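Local coordinates for protein Sqt1 (Chaetomium thermophilum, PDB 4ZOY) that probably serves as a dedicated WD40-repeat chaperone that captures a newly made ribosomal protein during its translation, in support of ribosome biogenesis, at residues A[11-21]-A[32-40]; A[142-150]-A[192-202]. All blocks are in the same frame, centred on the assembly; numbering follows the deposited sequence.

Contact 1. Residues A[11-21]-A[32-40]; sequences FDGHKDSVFAI and ATGGSEGDA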
ATOM      1  N   PHE A  11      -8.719 -17.975  -6.978  1.00 18.38           N
ATOM      2  CA  PHE A  11      -9.229 -17.487  -8.245  1.00 18.66           C
ATOM      3  C   PHE A  11      -8.092 -17.500  -9.244  1.00 22.04           C
ATOM      4  O   PHE A  11      -7.054 -16.878  -9.018  1.00 17.86           O
ATOM      5  CB  PHE A  11      -9.815 -16.086  -8.103  1.00 19.17           C
ATOM      6  CG  PHE A  11     -10.175 -15.452  -9.411  1.00 21.04           C
ATOM      7  CD1 PHE A  11     -11.178 -15.992 -10.203  1.00 22.74           C
ATOM      8  CD2 PHE A  11      -9.517 -14.316  -9.852  1.00 20.75           C
ATOM      9  CE1 PHE A  11     -11.508 -15.408 -11.416  1.00 26.68           C
ATOM     10  CE2 PHE A  11      -9.845 -13.727 -11.059  1.00 23.24           C
ATOM     11  CZ  PHE A  11     -10.847 -14.272 -11.842  1.00 24.03           C
ATOM     12  N   ASP A  12      -8.269 -18.225 -10.347  1.00 21.66           N
ATOM     13  CA  ASP A  12      -7.192 -18.382 -11.308  1.00 21.75           C
ATOM     14  C   ASP A  12      -7.493 -17.726 -12.656  1.00 18.11           C
ATOM     15  O   ASP A  12      -6.810 -18.009 -13.641  1.00 22.12           O
ATOM     16  CB  ASP A  12      -6.883 -19.871 -11.508  1.00 20.30           C
ATOM     17  CG  ASP A  12      -8.017 -20.606 -12.191  1.00 27.37           C
ATOM     18  OD1 ASP A  12      -9.186 -20.377 -11.818  1.00 26.13           O
ATOM     19  OD2 ASP A  12      -7.738 -21.397 -13.117  1.00 40.06           O
ATOM     20  N   GLY A  13      -8.481 -16.831 -12.692  1.00 19.31           N
ATOM     21  CA  GLY A  13      -8.883 -16.183 -13.933  1.00 21.46           C
ATOM     22  C   GLY A  13      -7.854 -15.302 -14.625  1.00 23.51           C
ATOM     23  O   GLY A  13      -7.832 -15.210 -15.851  1.00 22.11           O
ATOM     24  N   HIS A  14      -7.004 -14.627 -13.858  1.00 17.78           N
ATOM     25  CA  HIS A  14      -5.958 -13.812 -14.472  1.00 19.79           C
ATOM     26  C   HIS A  14      -5.026 -14.680 -15.308  1.00 18.00           C
ATOM     27  O   HIS A  14      -4.664 -15.778 -14.902  1.00 19.77           O
ATOM     28  CB  HIS A  14      -5.148 -13.064 -13.405  1.00 15.82           C
ATOM     29  CG  HIS A  14      -5.929 -12.023 -12.668  1.00 17.97           C
ATOM     30  ND1 HIS A  14      -6.061 -10.729 -13.130  1.00 17.56           N
ATOM     31  CD2 HIS A  14      -6.605 -12.073 -11.495  1.00 16.71           C
ATOM     32  CE1 HIS A  14      -6.790 -10.031 -12.278  1.00 16.74           C
ATOM     33  NE2 HIS A  14      -7.129 -10.822 -11.273  1.00 15.78           N
ATOM     34  N   LYS A  15      -4.625 -14.191 -16.478  1.00 19.23           N
ATOM     35  CA  LYS A  15      -3.761 -14.994 -17.339  1.00 20.04           C
ATOM     36  C   LYS A  15      -2.293 -14.840 -16.982  1.00 19.97           C
ATOM     37  O   LYS A  15      -1.467 -15.689 -17.312  1.00 21.36           O
ATOM     38  CB  LYS A  15      -3.972 -14.635 -18.808  1.00 19.45           C
ATOM     39  CG  LYS A  15      -5.383 -14.905 -19.298  1.00 22.76           C
ATOM     40  CD  LYS A  15      -5.533 -14.564 -20.770  1.00 25.48           C
ATOM     41  CE  LYS A  15      -6.931 -14.881 -21.265  1.00 37.63           C
ATOM     42  NZ  LYS A  15      -7.083 -14.520 -22.700  1.00 41.08           N
ATOM     43  N   ASP A  16      -1.954 -13.749 -16.302  1.00 18.26           N
ATOM     44  CA  ASP A  16      -0.579 -13.550 -15.890  1.00 18.71           C
ATOM     45  C   ASP A  16      -0.568 -12.738 -14.595  1.00 15.92           C
ATOM     46  O   ASP A  16      -1.593 -12.648 -13.923  1.00 17.78           O
ATOM     47  CB  ASP A  16       0.231 -12.857 -16.999  1.00 15.19           C
ATOM     48  CG  ASP A  16       1.688 -13.276 -17.006  1.00 16.37           C
ATOM     49  OD1 ASP A  16       2.210 -13.794 -15.993  1.00 17.83           O
ATOM     50  OD2 ASP A  16       2.353 -13.096 -18.050  1.00 24.17           O
ATOM     51  N   SER A  17       0.593 -12.176 -14.268  1.00 16.19           N
ATOM     52  CA  SER A  17       0.845 -11.492 -12.997  1.00 17.19           C
ATOM     53  C   SER A  17      -0.320 -10.672 -12.482  1.00 14.04           C
ATOM     54  O   SER A  17      -0.867  -9.829 -13.192  1.00 15.95           O
ATOM     55  CB  SER A  17       2.045 -10.562 -13.136  1.00 18.10           C
ATOM     56  OG  SER A  17       3.172 -11.241 -13.663  1.00 17.63           O
ATOM     57  N   VAL A  18      -0.681 -10.917 -11.226  1.00 13.63           N
ATOM     58  CA  VAL A  18      -1.704 -10.124 -10.559  1.00 14.29           C
ATOM     59  C   VAL A  18      -0.985  -9.101  -9.674  1.00 15.12           C
ATOM     60  O   VAL A  18      -0.457  -9.447  -8.613  1.00 14.79           O
ATOM     61  CB  VAL A  18      -2.671 -10.995  -9.726  1.00 13.49           C
ATOM     62  CG1 VAL A  18      -3.957 -10.229  -9.475  1.00 15.41           C
ATOM     63  CG2 VAL A  18      -3.003 -12.307 -10.469  1.00 15.55           C
ATOM     64  N   PHE A  19      -0.950  -7.852 -10.143  1.00 14.91           N
ATOM     65  CA  PHE A  19      -0.129  -6.808  -9.526  1.00 13.80           C
ATOM     66  C   PHE A  19      -0.819  -6.051  -8.411  1.00 14.37           C
ATOM     67  O   PHE A  19      -0.147  -5.490  -7.545  1.00 14.85           O
ATOM     68  CB  PHE A  19       0.310  -5.776 -10.570  1.00 13.88           C
ATOM     69  CG  PHE A  19       1.290  -6.298 -11.583  1.00 15.74           C
ATOM     70  CD1 PHE A  19       2.513  -6.803 -11.191  1.00 18.85           C
ATOM     71  CD2 PHE A  19       0.999  -6.230 -12.933  1.00 20.52           C
ATOM     72  CE1 PHE A  19       3.427  -7.263 -12.135  1.00 20.72           C
ATOM     73  CE2 PHE A  19       1.905  -6.684 -13.876  1.00 21.23           C
ATOM     74  CZ  PHE A  19       3.114  -7.201 -13.474  1.00 20.70           C
ATOM     75  N   ALA A  20      -2.147  -6.000  -8.457  1.00 14.28           N
ATOM     76  CA  ALA A  20      -2.889  -5.072  -7.610  1.00 13.30           C
ATOM     77  C   ALA A  20      -4.098  -5.704  -6.964  1.00 12.99           C
ATOM     78  O   ALA A  20      -4.723  -6.623  -7.530  1.00 14.07           O
ATOM     79  CB  ALA A  20      -3.316  -3.860  -8.430  1.00 16.31           C
ATOM     80  N   ILE A  21      -4.445  -5.209  -5.777  1.00 13.92           N
ATOM     81  CA  ILE A  21      -5.622  -5.680  -5.074  1.00 13.36           C
ATOM     82  C   ILE A  21      -6.182  -4.558  -4.208  1.00 13.39           C
ATOM     83  O   ILE A  21      -5.426  -3.768  -3.629  1.00 17.04           O
ATOM     84  CB  ILE A  21      -5.304  -6.934  -4.226  1.00 13.31           C
ATOM     85  CG1 ILE A  21      -6.537  -7.437  -3.472  1.00 14.74           C
ATOM     86  CG2 ILE A  21      -4.120  -6.684  -3.278  1.00 14.88           C
ATOM     87  CD1 ILE A  21      -6.369  -8.862  -2.892  1.00 15.41           C
ATOM     88  N   ALA A  32     -11.223  -6.487  -5.263  1.00 16.24           N
ATOM     89  CA  ALA A  32     -10.867  -6.342  -6.667  1.00 16.97           C
ATOM     90  C   ALA A  32      -9.408  -6.715  -6.891  1.00 17.41           C
ATOM     91  O   ALA A  32      -8.542  -6.373  -6.086  1.00 16.20           O
ATOM     92  CB  ALA A  32     -11.126  -4.917  -7.139  1.00 19.61           C
ATOM     93  N   THR A  33      -9.133  -7.413  -7.992  1.00 15.39           N
ATOM     94  CA  THR A  33      -7.774  -7.815  -8.324  1.00 13.87           C
ATOM     95  C   THR A  33      -7.460  -7.398  -9.750  1.00 15.05           C
ATOM     96  O   THR A  33      -8.348  -7.315 -10.581  1.00 16.19           O
ATOM     97  CB  THR A  33      -7.567  -9.340  -8.142  1.00 15.75           C
ATOM     98  OG1 THR A  33      -8.491 -10.055  -8.971  1.00 17.11           O
ATOM     99  CG2 THR A  33      -7.803  -9.731  -6.693  1.00 15.35           C
ATOM    100  N   GLY A  34      -6.199  -7.118 -10.034  1.00 14.08           N
ATOM    101  CA  GLY A  34      -5.851  -6.561 -11.325  1.00 15.41           C
ATOM    102  C   GLY A  34      -4.429  -6.889 -11.730  1.00 14.06           C
ATOM    103  O   GLY A  34      -3.513  -6.930 -10.906  1.00 16.10           O
ATOM    104  N   GLY A  35      -4.221  -7.118 -13.022  1.00 14.90           N
ATOM    105  CA  GLY A  35      -2.868  -7.355 -13.471  1.00 14.74           C
ATOM    106  C   GLY A  35      -2.689  -7.428 -14.970  1.00 16.12           C
ATOM    107  O   GLY A  35      -3.374  -6.731 -15.742  1.00 16.71           O
ATOM    108  N   SER A  36      -1.753  -8.289 -15.353  1.00 16.46           N
ATOM    109  CA  SER A  36      -1.309  -8.441 -16.734  1.00 17.38           C
ATOM    110  C   SER A  36      -1.894  -9.705 -17.340  1.00 18.05           C
ATOM    111  O   SER A  36      -2.015 -10.721 -16.662  1.00 18.54           O
ATOM    112  CB  SER A  36       0.214  -8.481 -16.781  1.00 18.74           C
ATOM    113  OG  SER A  36       0.674  -8.912 -18.063  1.00 20.47           O
ATOM    114  N   GLU A  37      -2.246  -9.651 -18.620  1.00 17.84           N
ATOM    115  CA  GLU A  37      -2.779 -10.835 -19.283  1.00 18.18           C
ATOM    116  C   GLU A  37      -1.730 -11.572 -20.092  1.00 21.02           C
ATOM    117  O   GLU A  37      -2.045 -12.557 -20.761  1.00 23.26           O
ATOM    118  CB  GLU A  37      -3.954 -10.461 -20.179  1.00 20.46           C
ATOM    119  CG  GLU A  37      -5.197 -10.060 -19.401  1.00 19.13           C
ATOM    120  CD  GLU A  37      -5.849 -11.227 -18.676  1.00 22.12           C
ATOM    121  OE1 GLU A  37      -5.367 -11.619 -17.588  1.00 22.71           O
ATOM    122  OE2 GLU A  37      -6.855 -11.754 -19.190  1.00 23.40           O
ATOM    123  N   GLY A  38      -0.486 -11.124 -20.007  1.00 18.34           N
ATOM    124  CA  GLY A  38       0.597 -11.791 -20.705  1.00 22.82           C
ATOM    125  C   GLY A  38       1.821 -10.925 -20.884  1.00 21.39           C
ATOM    126  O   GLY A  38       1.835  -9.762 -20.484  1.00 25.39           O
ATOM    127  N   ASP A  39       2.854 -11.489 -21.502  1.00 25.45           N
ATOM    128  CA  ASP A  39       4.127 -10.789 -21.613  1.00 28.07           C
ATOM    129  C   ASP A  39       4.400 -10.217 -22.994  1.00 27.16           C
ATOM    130  O   ASP A  39       5.416  -9.560 -23.195  1.00 31.62           O
ATOM    131  CB  ASP A  39       5.259 -11.720 -21.209  1.00 29.14           C
ATOM    132  CG  ASP A  39       5.148 -12.153 -19.772  1.00 23.82           C
ATOM    133  OD1 ASP A  39       5.064 -11.274 -18.888  1.00 27.40           O
ATOM    134  OD2 ASP A  39       5.117 -13.375 -19.524  1.00 21.34           O
ATOM    135  N   ALA A  40       3.494 -10.469 -23.930  1.00 25.23           N
ATOM    136  CA  ALA A  40       3.584  -9.843 -25.243  1.00 32.58           C
ATOM    137  C   ALA A  40       3.559  -8.328 -25.078  1.00 39.57           C
ATOM    138  O   ALA A  40       2.942  -7.811 -24.144  1.00 33.93           O
ATOM    139  CB  ALA A  40       2.450 -10.304 -26.137  1.00 32.60           C
TER
HETATM  140  O   HOH W   1      -8.376 -13.133 -17.644  1.00 25.31           O
HETATM  141  O   HOH W   2      -4.423 -10.215 -15.465  1.00 19.53           O
HETATM  142  O   HOH W   3       4.219  -9.885 -15.903  1.00 32.28           O
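Val18, Ala20 and Ile21 pair with Gly35, Gly34 and Thr33 in a beta hairpin formed by the first two strands of a propeller blade, strands 18-23 and 30-36. The register slips by one at a classic beta bulge. Gly34 O accepts from Ala20 N at 3.0 Å and, weakly because the bond is sharply bent, from Phe19 N at 2.8 Å, while Gly34 N returns a bond to Ala20 O (2.9 Å). Toward the loops, Ser36 N donates to Ser17 O at 2.8 Å.

Above this ladder the loop preceding strand 18-23 folds back. His14 meets Thr33 edge-on: NE2 and OG1 lie 2.8 Å apart and nearly straight (174°), with the hydroxyl near the imidazole plane. A chi1 of 58° sets Thr33 OG1 between its own N and carbonyl carbon, pointing it at the histidine, while CG2 lies loosely near Ile21. One imidazole face rests on Val18 CG1, and Tyr48 adds an edge-to-face ring contact. The other ring nitrogen, ND1, shares water 2 with Glu37 OE1 and, weakly, Ser36 O.

Glu37 bends back at chi2 (-70°), bringing OE1 to Lys15 N at 2.9 Å; its OE2 takes water 1, which also binds Gly13 O. Asp16 OD2 and Asp39 OD2, only 3.1 Å apart with their carboxylate planes steeply turned, would probably raise each other's proton affinity.

Gly13-His14 and Thr33 are consistent with the GH dipeptide and Ser/Thr partner of the WD40 hydrogen-bond network. With both ring nitrogens engaged, the imidazole's rotation is probably fixed, and Glu37 on Lys15 N helps hold the loop.

Contact 2. Residues A[142-150]-A[192-202]; sequences INWFAPCPS and PCTAGAWSPDG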
ATOM      1  N   ILE A 142       0.720   4.720 -14.401  1.00 16.46           N
ATOM      2  CA  ILE A 142       0.354   4.867 -12.991  1.00 17.04           C
ATOM      3  C   ILE A 142       1.078   3.856 -12.102  1.00 20.10           C
ATOM      4  O   ILE A 142       0.970   2.651 -12.318  1.00 21.40           O
ATOM      5  CB  ILE A 142      -1.149   4.704 -12.806  1.00 16.87           C
ATOM      6  CG1 ILE A 142      -1.882   5.868 -13.492  1.00 19.21           C
ATOM      7  CG2 ILE A 142      -1.501   4.665 -11.321  1.00 17.28           C
ATOM      8  CD1 ILE A 142      -3.367   5.647 -13.675  1.00 16.51           C
ATOM      9  N   ASN A 143       1.782   4.349 -11.086  1.00 16.72           N
ATOM     10  CA  ASN A 143       2.570   3.491 -10.202  1.00 15.42           C
ATOM     11  C   ASN A 143       1.850   3.067  -8.926  1.00 17.91           C
ATOM     12  O   ASN A 143       2.114   1.985  -8.393  1.00 18.67           O
ATOM     13  CB  ASN A 143       3.885   4.182  -9.836  1.00 15.55           C
ATOM     14  CG  ASN A 143       4.834   4.240 -11.000  1.00 18.63           C
ATOM     15  OD1 ASN A 143       4.709   3.454 -11.938  1.00 21.33           O
ATOM     16  ND2 ASN A 143       5.791   5.159 -10.952  1.00 19.00           N
ATOM     17  N   TRP A 144       0.945   3.914  -8.433  1.00 14.87           N
ATOM     18  CA  TRP A 144       0.250   3.638  -7.182  1.00 13.79           C
ATOM     19  C   TRP A 144      -0.972   4.533  -7.036  1.00 13.65           C
ATOM     20  O   TRP A 144      -1.040   5.599  -7.647  1.00 14.16           O
ATOM     21  CB  TRP A 144       1.189   3.826  -5.965  1.00 13.44           C
ATOM     22  CG  TRP A 144       1.831   5.188  -5.876  1.00 13.64           C
ATOM     23  CD1 TRP A 144       3.072   5.538  -6.337  1.00 14.43           C
ATOM     24  CD2 TRP A 144       1.253   6.389  -5.331  1.00 12.67           C
ATOM     25  NE1 TRP A 144       3.315   6.871  -6.087  1.00 13.55           N
ATOM     26  CE2 TRP A 144       2.211   7.415  -5.483  1.00 13.62           C
ATOM     27  CE3 TRP A 144       0.034   6.689  -4.711  1.00 12.87           C
ATOM     28  CZ2 TRP A 144       1.973   8.723  -5.060  1.00 12.99           C
ATOM     29  CZ3 TRP A 144      -0.197   7.989  -4.287  1.00 13.71           C
ATOM     30  CH2 TRP A 144       0.768   8.985  -4.465  1.00 13.06           C
ATOM     31  N   PHE A 145      -1.919   4.064  -6.227  1.00 13.38           N
ATOM     32  CA  PHE A 145      -3.084   4.827  -5.769  1.00 13.77           C
ATOM     33  C   PHE A 145      -3.049   4.940  -4.259  1.00 14.09           C
ATOM     34  O   PHE A 145      -2.612   4.011  -3.583  1.00 14.81           O
ATOM     35  CB  PHE A 145      -4.405   4.138  -6.108  1.00 14.60           C
ATOM     36  CG  PHE A 145      -4.830   4.227  -7.540  1.00 15.24           C
ATOM     37  CD1 PHE A 145      -4.388   5.232  -8.375  1.00 19.41           C
ATOM     38  CD2 PHE A 145      -5.731   3.297  -8.033  1.00 16.25           C
ATOM     39  CE1 PHE A 145      -4.824   5.291  -9.704  1.00 19.66           C
ATOM     40  CE2 PHE A 145      -6.163   3.358  -9.340  1.00 16.19           C
ATOM     41  CZ  PHE A 145      -5.721   4.357 -10.169  1.00 17.24           C
ATOM     42  N   ALA A 146      -3.600   6.023  -3.719  1.00 13.39           N
ATOM     43  CA  ALA A 146      -3.852   6.096  -2.281  1.00 13.28           C
ATOM     44  C   ALA A 146      -5.100   6.922  -2.033  1.00 13.49           C
ATOM     45  O   ALA A 146      -5.136   8.099  -2.409  1.00 13.66           O
ATOM     46  CB  ALA A 146      -2.652   6.703  -1.546  1.00 14.17           C
ATOM     47  N   PRO A 147      -6.132   6.320  -1.435  1.00 15.18           N
ATOM     48  CA  PRO A 147      -7.336   7.102  -1.145  1.00 13.96           C
ATOM     49  C   PRO A 147      -7.099   8.040   0.032  1.00 13.70           C
ATOM     50  O   PRO A 147      -6.397   7.701   0.982  1.00 14.20           O
ATOM     51  CB  PRO A 147      -8.383   6.032  -0.811  1.00 15.18           C
ATOM     52  CG  PRO A 147      -7.566   4.890  -0.240  1.00 15.62           C
ATOM     53  CD  PRO A 147      -6.278   4.903  -1.043  1.00 14.83           C
ATOM     54  N   CYS A 148      -7.694   9.222  -0.041  1.00 14.94           N
ATOM     55  CA  CYS A 148      -7.592  10.211   1.007  1.00 15.05           C
ATOM     56  C   CYS A 148      -8.410   9.809   2.231  1.00 13.84           C
ATOM     57  O   CYS A 148      -9.601   9.575   2.110  1.00 14.85           O
ATOM     58  CB  CYS A 148      -8.081  11.515   0.444  1.00 12.85           C
ATOM     59  SG  CYS A 148      -7.975  12.879   1.651  1.00 60.59           S
ATOM     60  N   PRO A 149      -7.781   9.743   3.417  1.00 12.69           N
ATOM     61  CA  PRO A 149      -8.538   9.381   4.622  1.00 12.94           C
ATOM     62  C   PRO A 149      -9.266  10.550   5.312  1.00 18.59           C
ATOM     63  O   PRO A 149      -9.884  10.316   6.357  1.00 23.40           O
ATOM     64  CB  PRO A 149      -7.453   8.837   5.558  1.00 14.94           C
ATOM     65  CG  PRO A 149      -6.240   9.650   5.195  1.00 15.07           C
ATOM     66  CD  PRO A 149      -6.338   9.859   3.681  1.00 14.99           C
ATOM     67  N   SER A 150      -9.183  11.767   4.781  1.00 14.09           N
ATOM     68  CA  SER A 150      -9.896  12.904   5.402  1.00 15.62           C
ATOM     69  C   SER A 150     -11.400  12.707   5.330  1.00 21.19           C
ATOM     70  O   SER A 150     -11.950  12.547   4.243  1.00 19.82           O
ATOM     71  CB  SER A 150      -9.548  14.224   4.729  1.00 16.36           C
ATOM     72  OG  SER A 150     -10.370  15.270   5.273  1.00 18.78           O
ATOM     73  N   PRO A 192      10.625   8.739 -11.699  1.00 19.63           N
ATOM     74  CA  PRO A 192       9.409   8.003 -11.324  1.00 18.19           C
ATOM     75  C   PRO A 192       9.015   8.193  -9.862  1.00 15.52           C
ATOM     76  O   PRO A 192       9.856   8.123  -8.964  1.00 18.40           O
ATOM     77  CB  PRO A 192       9.787   6.548 -11.593  1.00 20.01           C
ATOM     78  CG  PRO A 192      10.770   6.646 -12.731  1.00 19.45           C
ATOM     79  CD  PRO A 192      11.554   7.906 -12.485  1.00 19.67           C
ATOM     80  N   CYS A 193       7.736   8.466  -9.641  1.00 16.30           N
ATOM     81  CA  CYS A 193       7.200   8.559  -8.292  1.00 16.74           C
ATOM     82  C   CYS A 193       6.802   7.161  -7.834  1.00 15.69           C
ATOM     83  O   CYS A 193       5.875   6.554  -8.379  1.00 16.92           O
ATOM     84  CB  CYS A 193       6.010   9.511  -8.250  1.00 16.22           C
ATOM     85  SG  CYS A 193       5.276   9.638  -6.601  1.00 15.62           S
ATOM     86  N   THR A 194       7.523   6.646  -6.848  1.00 15.26           N
ATOM     87  CA  THR A 194       7.468   5.226  -6.517  1.00 16.45           C
ATOM     88  C   THR A 194       6.440   4.868  -5.453  1.00 14.81           C
ATOM     89  O   THR A 194       5.976   3.727  -5.398  1.00 16.44           O
ATOM     90  CB  THR A 194       8.836   4.735  -6.029  1.00 16.09           C
ATOM     91  OG1 THR A 194       9.314   5.637  -5.027  1.00 16.12           O
ATOM     92  CG2 THR A 194       9.823   4.701  -7.178  1.00 17.36           C
ATOM     93  N   ALA A 195       6.089   5.832  -4.602  1.00 13.65           N
ATOM     94  CA  ALA A 195       5.167   5.568  -3.501  1.00 12.68           C
ATOM     95  C   ALA A 195       4.575   6.849  -2.951  1.00 14.07           C
ATOM     96  O   ALA A 195       5.174   7.926  -3.068  1.00 15.21           O
ATOM     97  CB  ALA A 195       5.864   4.792  -2.361  1.00 13.74           C
ATOM     98  N   GLY A 196       3.417   6.708  -2.312  1.00 13.06           N
ATOM     99  CA  GLY A 196       2.729   7.815  -1.668  1.00 12.67           C
ATOM    100  C   GLY A 196       1.972   7.373  -0.439  1.00 13.44           C
ATOM    101  O   GLY A 196       1.517   6.234  -0.351  1.00 16.07           O
ATOM    102  N   ALA A 197       1.830   8.286   0.517  1.00 12.88           N
ATOM    103  CA  ALA A 197       1.078   8.025   1.731  1.00 12.10           C
ATOM    104  C   ALA A 197       0.482   9.310   2.254  1.00 13.72           C
ATOM    105  O   ALA A 197       1.151  10.337   2.328  1.00 14.74           O
ATOM    106  CB  ALA A 197       1.962   7.376   2.790  1.00 16.42           C
ATOM    107  N   TRP A 198      -0.779   9.238   2.641  1.00 13.24           N
ATOM    108  CA  TRP A 198      -1.416  10.388   3.269  1.00 14.45           C
ATOM    109  C   TRP A 198      -1.107  10.441   4.748  1.00 13.85           C
ATOM    110  O   TRP A 198      -0.923   9.406   5.387  1.00 15.50           O
ATOM    111  CB  TRP A 198      -2.928  10.319   3.103  1.00 15.62           C
ATOM    112  CG  TRP A 198      -3.451  10.446   1.691  1.00 13.90           C
ATOM    113  CD1 TRP A 198      -3.631   9.435   0.784  1.00 14.78           C
ATOM    114  CD2 TRP A 198      -3.933  11.639   1.061  1.00 13.33           C
ATOM    115  NE1 TRP A 198      -4.155   9.935  -0.388  1.00 14.19           N
ATOM    116  CE2 TRP A 198      -4.351  11.286  -0.240  1.00 14.22           C
ATOM    117  CE3 TRP A 198      -4.020  12.978   1.461  1.00 14.25           C
ATOM    118  CZ2 TRP A 198      -4.871  12.226  -1.134  1.00 14.26           C
ATOM    119  CZ3 TRP A 198      -4.533  13.904   0.573  1.00 15.39           C
ATOM    120  CH2 TRP A 198      -4.953  13.525  -0.710  1.00 16.44           C
ATOM    121  N   SER A 199      -1.104  11.645   5.308  1.00 14.72           N
ATOM    122  CA  SER A 199      -1.193  11.759   6.757  1.00 14.50           C
ATOM    123  C   SER A 199      -2.571  11.267   7.222  1.00 15.65           C
ATOM    124  O   SER A 199      -3.532  11.305   6.456  1.00 15.65           O
ATOM    125  CB  SER A 199      -0.947  13.207   7.202  1.00 16.00           C
ATOM    126  OG  SER A 199      -1.911  14.105   6.639  1.00 15.61           O
ATOM    127  N   PRO A 200      -2.682  10.810   8.475  1.00 16.04           N
ATOM    128  CA  PRO A 200      -3.966  10.286   8.961  1.00 16.62           C
ATOM    129  C   PRO A 200      -5.122  11.284   8.878  1.00 16.30           C
ATOM    130  O   PRO A 200      -6.259  10.839   8.682  1.00 19.47           O
ATOM    131  CB  PRO A 200      -3.660   9.918  10.419  1.00 20.43           C
ATOM    132  CG  PRO A 200      -2.191   9.566  10.390  1.00 22.73           C
ATOM    133  CD  PRO A 200      -1.584  10.556   9.429  1.00 15.75           C
ATOM    134  N   ASP A 201      -4.859  12.584   8.991  1.00 14.64           N
ATOM    135  CA  ASP A 201      -5.947  13.552   8.845  1.00 15.71           C
ATOM    136  C   ASP A 201      -6.270  13.857   7.380  1.00 16.90           C
ATOM    137  O   ASP A 201      -7.181  14.628   7.084  1.00 16.93           O
ATOM    138  CB  ASP A 201      -5.649  14.854   9.614  1.00 16.31           C
ATOM    139  CG  ASP A 201      -4.442  15.618   9.091  1.00 16.61           C
ATOM    140  OD1 ASP A 201      -3.884  15.292   8.024  1.00 15.65           O
ATOM    141  OD2 ASP A 201      -4.036  16.594   9.776  1.00 19.34           O
ATOM    142  N   GLY A 202      -5.537  13.236   6.461  1.00 14.16           N
ATOM    143  CA  GLY A 202      -5.794  13.410   5.042  1.00 14.70           C
ATOM    144  C   GLY A 202      -5.444  14.775   4.475  1.00 14.99           C
ATOM    145  O   GLY A 202      -5.804  15.076   3.339  1.00 15.40           O
TER
HETATM  146  O   HOH W   4      -8.789  11.402   8.848  1.00 31.65           O
HETATM  147  O   HOH W   5      -9.197  16.171   7.525  1.00 23.47           O
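Three side-chain N-H groups reach across from one strand to the other. Asn143 ND2 donates to Cys193 O at 2.9 Å from above the carbonyl plane, the acceptor lying in the amide plane of Asn143. Trp198 NE1 donates to Ala146 O (2.9 Å); the acceptor lies in the plane of the Trp198 ring, but NE1 stands well above the carbonyl plane of Ala146, 68° out of it. Trp144 NE1 makes a weak bond to Cys193 SG at 3.4 Å, the sulfur sitting at the indole edge.

At the turn the polar links run through water: water 4 joins Pro149 O to Pro200 O, and water 5 joins Asp201 O to Ser150 OG, which also bonds Asp152 N.

Ring faces supply the CH-pi and sulfur contacts. A chi1 of 56° lays Trp144 flat on the facing backbone, with Gly196 CA 3.7 Å from the centroid of its six-membered ring. Trp198 is covered by Cys148: CA lies 3.7 Å from the centroid of the five-membered ring and SG 3.8 Å from that of the six-membered ring.

Apolar packing continues with Pro149 CD on Trp198 CB at 3.5 Å.

The segment axes run parallel, 6.4 Å apart at closest, so side chains rather than a backbone ladder join them. This is the meeting of innermost strands from adjacent blades, typical of a WD40 beta-propeller.

Overall arrangement
Both contacts belong to one beta-propeller of eight four-stranded sheets, but they hold different elements. Contact 1 works largely within a blade, pairing antiparallel neighbours in one sheet; its centre lies about 18 Å from the centre of the chain. Contact 2 works between blades, setting parallel first strands side by side, with its centre about 8 Å from the chain centre. Yet it is not the more buried: 7 of its 17 touching residues are buried, against 10 of 17 in contact 1. The chemistry follows: backbone bonds, a histidine-threonine hydrogen bond and a carboxylate, Glu37, tied to the loop directly and through water in contact 1; indole faces, cysteine sulfur and proline in contact 2.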